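Local coordinates for MIP07328p (Drosophila melanogaster, PDB 6FKK), which probably acts as an axon guidance cue, a semaphorin that binds its receptor and repels growing axons, here represented by its extracellular sema and plexin-repeat (PSI) domains, at residues L490-P493 and I494-W497; K505-T509 and S510-F514. All coordinates share one frame; numbering follows the deposited sequence.

Contact 1 of 2, residues L490-P493 and I494-W497; sequences LQDP and ICAW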
ATOM      1  N   LEU A 490      23.261  14.646   6.726  1.00 68.71           N
ATOM      2  CA  LEU A 490      22.299  13.728   6.124  1.00 55.73           C
ATOM      3  C   LEU A 490      21.330  13.190   7.170  1.00 54.78           C
ATOM      4  O   LEU A 490      20.136  13.024   6.895  1.00 70.62           O
ATOM      5  CB  LEU A 490      23.035  12.583   5.430  1.00 53.08           C
ATOM      6  CG  LEU A 490      22.184  11.603   4.618  1.00 78.29           C
ATOM      7  CD1 LEU A 490      21.512  12.309   3.446  1.00 85.57           C
ATOM      8  CD2 LEU A 490      23.025  10.429   4.133  1.00 80.72           C
ATOM      9  N   GLN A 491      21.829  12.922   8.378  1.00 59.26           N
ATOM     10  CA  GLN A 491      21.027  12.406   9.487  1.00 62.45           C
ATOM     11  C   GLN A 491      20.336  11.091   9.132  1.00 63.26           C
ATOM     12  O   GLN A 491      19.265  10.776   9.656  1.00 66.44           O
ATOM     13  CB  GLN A 491      20.012  13.443   9.969  1.00 52.31           C
ATOM     14  CG  GLN A 491      20.658  14.611  10.689  1.00 66.82           C
ATOM     15  CD  GLN A 491      19.643  15.532  11.324  1.00 77.55           C
ATOM     16  OE1 GLN A 491      18.662  15.924  10.692  1.00 71.44           O
ATOM     17  NE2 GLN A 491      19.867  15.878  12.587  1.00 68.64           N
ATOM     18  N   ASP A 492      20.946  10.316   8.239  1.00 59.46           N
ATOM     19  CA  ASP A 492      20.514   8.946   8.000  1.00 48.14           C
ATOM     20  C   ASP A 492      21.014   8.068   9.140  1.00 67.11           C
ATOM     21  O   ASP A 492      22.219   8.057   9.417  1.00 66.81           O
ATOM     22  CB  ASP A 492      21.051   8.437   6.657  1.00 49.07           C
ATOM     23  CG  ASP A 492      20.370   7.153   6.185  1.00 69.99           C
ATOM     24  OD1 ASP A 492      20.186   6.225   7.000  1.00 70.57           O
ATOM     25  OD2 ASP A 492      20.021   7.074   4.986  1.00 72.54           O
ATOM     26  N   PRO A 493      20.133   7.335   9.829  1.00 73.76           N
ATOM     27  CA  PRO A 493      20.589   6.509  10.961  1.00 48.09           C
ATOM     28  C   PRO A 493      21.584   5.430  10.572  1.00 65.82           C
ATOM     29  O   PRO A 493      22.222   4.855  11.461  1.00 66.25           O
ATOM     30  CB  PRO A 493      19.286   5.894  11.494  1.00 46.24           C
ATOM     31  CG  PRO A 493      18.342   5.948  10.337  1.00 47.17           C
ATOM     32  CD  PRO A 493      18.686   7.204   9.593  1.00 58.28           C
ATOM     33  N   ILE A 494      21.747   5.151   9.281  1.00 65.61           N
ATOM     34  CA  ILE A 494      22.638   4.086   8.839  1.00 51.37           C
ATOM     35  C   ILE A 494      24.017   4.597   8.424  1.00 54.63           C
ATOM     36  O   ILE A 494      24.958   3.792   8.339  1.00 79.67           O
ATOM     37  CB  ILE A 494      21.987   3.289   7.691  1.00 61.72           C
ATOM     38  CG1 ILE A 494      22.386   1.817   7.760  1.00 56.41           C
ATOM     39  CG2 ILE A 494      22.358   3.881   6.342  1.00 50.96           C
ATOM     40  CD1 ILE A 494      21.535   0.934   6.881  1.00 50.60           C
ATOM     41  N   CYS A 495      24.170   5.895   8.173  1.00 56.89           N
ATOM     42  CA  CYS A 495      25.457   6.474   7.808  1.00 68.94           C
ATOM     43  C   CYS A 495      26.105   7.094   9.040  1.00 65.86           C
ATOM     44  O   CYS A 495      25.465   7.861   9.766  1.00 59.63           O
ATOM     45  CB  CYS A 495      25.314   7.535   6.712  1.00 68.21           C
ATOM     46  SG  CYS A 495      24.411   7.056   5.207  1.00 89.26           S
ATOM     47  N   ALA A 496      27.372   6.757   9.270  1.00 66.16           N
ATOM     48  CA  ALA A 496      28.164   7.356  10.333  1.00 62.00           C
ATOM     49  C   ALA A 496      29.533   7.712   9.773  1.00 64.85           C
ATOM     50  O   ALA A 496      29.997   7.118   8.797  1.00 71.81           O
ATOM     51  CB  ALA A 496      28.300   6.418  11.540  1.00 69.05           C
ATOM     52  N   TRP A 497      30.180   8.693  10.398  1.00 66.43           N
ATOM     53  CA  TRP A 497      31.453   9.219   9.919  1.00 69.27           C
ATOM     54  C   TRP A 497      32.597   8.655  10.752  1.00 86.41           C
ATOM     55  O   TRP A 497      32.642   8.860  11.970  1.00 87.79           O
ATOM     56  CB  TRP A 497      31.469  10.745   9.966  1.00 69.51           C
ATOM     57  CG  TRP A 497      32.768  11.322   9.509  1.00 90.69           C
ATOM     58  CD1 TRP A 497      33.767  11.821  10.292  1.00 75.28           C
ATOM     59  CD2 TRP A 497      33.217  11.444   8.156  1.00 87.78           C
ATOM     60  NE1 TRP A 497      34.809  12.256   9.510  1.00 77.83           N
ATOM     61  CE2 TRP A 497      34.497  12.033   8.194  1.00 82.17           C
ATOM     62  CE3 TRP A 497      32.662  11.116   6.916  1.00 79.59           C
ATOM     63  CZ2 TRP A 497      35.227  12.306   7.039  1.00 78.77           C
ATOM     64  CZ3 TRP A 497      33.388  11.384   5.773  1.00 82.37           C
ATOM     65  CH2 TRP A 497      34.657  11.972   5.842  1.00 77.37           C
TER

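Contact 2 of 2, residues K505-T509 and S510-F514; sequences KNLAT and SQHKF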
ATOM      1  N   LYS A 505      30.577   5.816   6.392  1.00 78.37           N
ATOM      2  CA  LYS A 505      30.407   4.371   6.326  1.00 81.49           C
ATOM      3  C   LYS A 505      28.966   3.962   6.608  1.00 64.33           C
ATOM      4  O   LYS A 505      28.239   4.631   7.347  1.00 69.18           O
ATOM      5  CB  LYS A 505      31.341   3.661   7.313  1.00 71.20           C
ATOM      6  CG  LYS A 505      32.808   3.711   6.918  1.00 73.66           C
ATOM      7  CD  LYS A 505      33.679   2.950   7.904  1.00100.22           C
ATOM      8  CE  LYS A 505      35.136   2.961   7.470  1.00104.79           C
ATOM      9  NZ  LYS A 505      36.011   2.253   8.446  1.00118.95           N
ATOM     10  N   ASN A 506      28.572   2.842   6.008  1.00 64.03           N
ATOM     11  CA  ASN A 506      27.258   2.248   6.216  1.00 66.99           C
ATOM     12  C   ASN A 506      27.346   1.263   7.375  1.00 66.68           C
ATOM     13  O   ASN A 506      28.155   0.330   7.341  1.00 65.15           O
ATOM     14  CB  ASN A 506      26.787   1.556   4.936  1.00 61.03           C
ATOM     15  CG  ASN A 506      25.375   1.010   5.042  1.00 72.55           C
ATOM     16  OD1 ASN A 506      25.049   0.257   5.959  1.00 74.27           O
ATOM     17  ND2 ASN A 506      24.527   1.386   4.091  1.00 78.72           N
ATOM     18  N   LEU A 507      26.510   1.463   8.396  1.00 59.98           N
ATOM     19  CA  LEU A 507      26.595   0.629   9.590  1.00 60.71           C
ATOM     20  C   LEU A 507      26.039  -0.774   9.373  1.00 72.52           C
ATOM     21  O   LEU A 507      26.376  -1.681  10.142  1.00 69.89           O
ATOM     22  CB  LEU A 507      25.865   1.297  10.755  1.00 58.97           C
ATOM     23  CG  LEU A 507      26.448   2.621  11.251  1.00 59.68           C
ATOM     24  CD1 LEU A 507      25.711   3.099  12.487  1.00 58.39           C
ATOM     25  CD2 LEU A 507      27.927   2.472  11.536  1.00 62.99           C
ATOM     26  N   ALA A 508      25.204  -0.976   8.355  1.00 67.25           N
ATOM     27  CA  ALA A 508      24.607  -2.288   8.131  1.00 78.63           C
ATOM     28  C   ALA A 508      25.453  -3.168   7.218  1.00 82.96           C
ATOM     29  O   ALA A 508      25.577  -4.373   7.465  1.00 87.19           O
ATOM     30  CB  ALA A 508      23.202  -2.139   7.546  1.00 87.05           C
ATOM     31  N   THR A 509      26.040  -2.591   6.169  1.00 83.97           N
ATOM     32  CA  THR A 509      26.813  -3.348   5.190  1.00 89.37           C
ATOM     33  C   THR A 509      28.308  -3.361   5.496  1.00 89.47           C
ATOM     34  O   THR A 509      28.923  -4.431   5.512  1.00 79.94           O
ATOM     35  CB  THR A 509      26.581  -2.782   3.782  1.00 93.48           C
ATOM     36  OG1 THR A 509      26.998  -1.411   3.733  1.00 91.90           O
ATOM     37  CG2 THR A 509      25.108  -2.874   3.403  1.00 68.46           C
ATOM     38  N   SER A 510      28.908  -2.196   5.737  1.00 97.43           N
ATOM     39  CA  SER A 510      30.345  -2.133   5.973  1.00111.98           C
ATOM     40  C   SER A 510      30.709  -2.817   7.285  1.00112.86           C
ATOM     41  O   SER A 510      29.965  -2.753   8.267  1.00115.59           O
ATOM     42  CB  SER A 510      30.820  -0.682   5.989  1.00108.72           C
ATOM     43  OG  SER A 510      30.477  -0.021   4.785  1.00 96.70           O
ATOM     44  N   GLN A 511      31.865  -3.472   7.299  1.00113.91           N
ATOM     45  CA  GLN A 511      32.324  -4.214   8.466  1.00123.44           C
ATOM     46  C   GLN A 511      33.246  -3.336   9.302  1.00122.10           C
ATOM     47  O   GLN A 511      34.172  -2.715   8.770  1.00123.50           O
ATOM     48  CB  GLN A 511      33.048  -5.493   8.041  1.00133.52           C
ATOM     49  CG  GLN A 511      33.036  -6.593   9.088  1.00135.84           C
ATOM     50  CD  GLN A 511      31.662  -7.208   9.271  1.00131.74           C
ATOM     51  OE1 GLN A 511      30.843  -6.710  10.044  1.00133.87           O
ATOM     52  NE2 GLN A 511      31.403  -8.297   8.557  1.00123.28           N
ATOM     53  N   HIS A 512      32.991  -3.284  10.604  1.00116.96           N
ATOM     54  CA  HIS A 512      33.755  -2.454  11.533  1.00117.75           C
ATOM     55  C   HIS A 512      34.427  -3.366  12.557  1.00100.97           C
ATOM     56  O   HIS A 512      34.002  -3.443  13.713  1.00 93.09           O
ATOM     57  CB  HIS A 512      32.851  -1.421  12.208  1.00115.98           C
ATOM     58  CG  HIS A 512      31.747  -0.921  11.329  1.00104.02           C
ATOM     59  ND1 HIS A 512      31.910   0.130  10.452  1.00105.51           N
ATOM     60  CD2 HIS A 512      30.464  -1.330  11.193  1.00 99.84           C
ATOM     61  CE1 HIS A 512      30.774   0.347   9.814  1.00107.24           C
ATOM     62  NE2 HIS A 512      29.880  -0.525  10.245  1.00 95.17           N
ATOM     63  N   LYS A 513      35.483  -4.059  12.126  1.00 87.48           N
ATOM     64  CA  LYS A 513      36.157  -4.997  13.016  1.00 92.81           C
ATOM     65  C   LYS A 513      36.847  -4.286  14.172  1.00 93.84           C
ATOM     66  O   LYS A 513      37.006  -4.870  15.249  1.00110.74           O
ATOM     67  CB  LYS A 513      37.159  -5.842  12.228  1.00 94.65           C
ATOM     68  CG  LYS A 513      37.962  -5.065  11.198  1.00 95.90           C
ATOM     69  CD  LYS A 513      38.859  -5.996  10.396  1.00 99.90           C
ATOM     70  CE  LYS A 513      39.518  -5.278   9.231  1.00101.01           C
ATOM     71  NZ  LYS A 513      40.314  -4.103   9.675  1.00101.97           N
ATOM     72  N   PHE A 514      37.251  -3.034  13.977  1.00 92.00           N
ATOM     73  CA  PHE A 514      37.908  -2.263  15.022  1.00 93.57           C
ATOM     74  C   PHE A 514      36.930  -1.448  15.859  1.00 90.34           C
ATOM     75  O   PHE A 514      37.365  -0.624  16.670  1.00100.21           O
ATOM     76  CB  PHE A 514      38.966  -1.345  14.411  1.00 95.58           C
ATOM     77  CG  PHE A 514      40.135  -2.079  13.824  1.00 99.71           C
ATOM     78  CD1 PHE A 514      40.489  -3.334  14.290  1.00102.40           C
ATOM     79  CD2 PHE A 514      40.882  -1.514  12.806  1.00105.03           C
ATOM     80  CE1 PHE A 514      41.564  -4.009  13.751  1.00106.51           C
ATOM     81  CE2 PHE A 514      41.959  -2.186  12.263  1.00105.25           C
ATOM     82  CZ  PHE A 514      42.300  -3.435  12.736  1.00107.95           C
TER

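Contact 1 of 2, residues L490-P493 and I494-W497
The carboxylate of Asp-492 is the flat group that meets Ile-494: the Ile-494 N approaches Asp-492 OD1 on its anti side, 25° out of the carboxylate plane, in a bond 3.0 Å long and fairly straight at 163°. The two side chains lie side by side, pointing the same way, with Ile-494 CG2 near OD1. That bond makes an Asx turn set on a type I beta turn from Asp-492 to Cys-495, and it leads the chain of the PSI domain from helix 484-489 into strand 495-498. Cys-495 N bonds Asp-492 O at 3.2 Å and closes the turn. With CG anti to the Asp-492 N (chi1 -166°), the carboxylate is carried forward, along the chain, to the Ile-494 amide. Its other oxygen, OD2, is taken by His-476 ND1. With an alanine here both carboxylate oxygens go, which would probably leave the Ile-494 amide and His-476 ND1 without this acceptor, the turn then resting on its backbone bond. Ile-438 of strand 432-442, in the sema domain, touches Leu-490, Asp-492 and Pro-493. Leu-490 CD2 rests 3.8 Å from Cys-495 SG, the sulfur bonded to Cys-478 SG.

Contact 2 of 2, residues K505-T509 and S510-F514
His-512 turns the edge of its imidazole onto the end of strand 503-506 of the PSI domain, from the loop before strand 519-520. His-512 NE2 lies 3.5 Å from Leu-507 CA, and Leu-507 CD2 comes up to that nitrogen from a side chain crossing the histidine at about a right angle. His-512 CE1 is 4.2 Å from Lys-505 CB, where the extended lysine slides past in the opposite direction. Ser-510 C sits 3.8 Å over one face of the His-512 ring, offset toward the rim. Asn-506 OD1 accepts the Ala-508 N at 2.7 Å, in the carbonyl plane, and the Thr-509 N at 3.0 Å from above that plane, which makes an Asx turn and an Asx motif on one oxygen. CG of Asn-506 is anti to its own N (chi1 -175°), which brings OD1 to the two amides. A weak bond, Ser-510 N to Asn-506 O, adds to the turn. Further out, Tyr-519 OH bonds His-512 ND1, its ring nearly perpendicular to the imidazole, and Asp-498 forms a salt bridge with Lys-505 NZ. Because that ammonium lies 5.0 Å from His-512 ND1, it would probably disfavour a protonated imidazole, although Asp-498 should offset part of the effect.

Overall arrangement
Both contacts belong to the PSI domain and feed the same small antiparallel sheet: contact 1 leads into strand 495-498, and contact 2 leaves its neighbour, strand 503-506. Their centres are 12 Å apart, and they meet directly where the Leu-507 N probably bonds Ile-494 O and where Ile-494 CD1 packs on Ala-508 CB. Contact 1 is buried, wedged against the sema domain with a half-cystine, Cys-495, among its own residues, and it joins a carboxylate to backbone amide and apolar groups. Contact 2 is a surface loop, in which an imidazole edge meets aliphatic carbon and charged side chains lie nearby. Each uses an Asx turn, aspartate in the first and asparagine in the second.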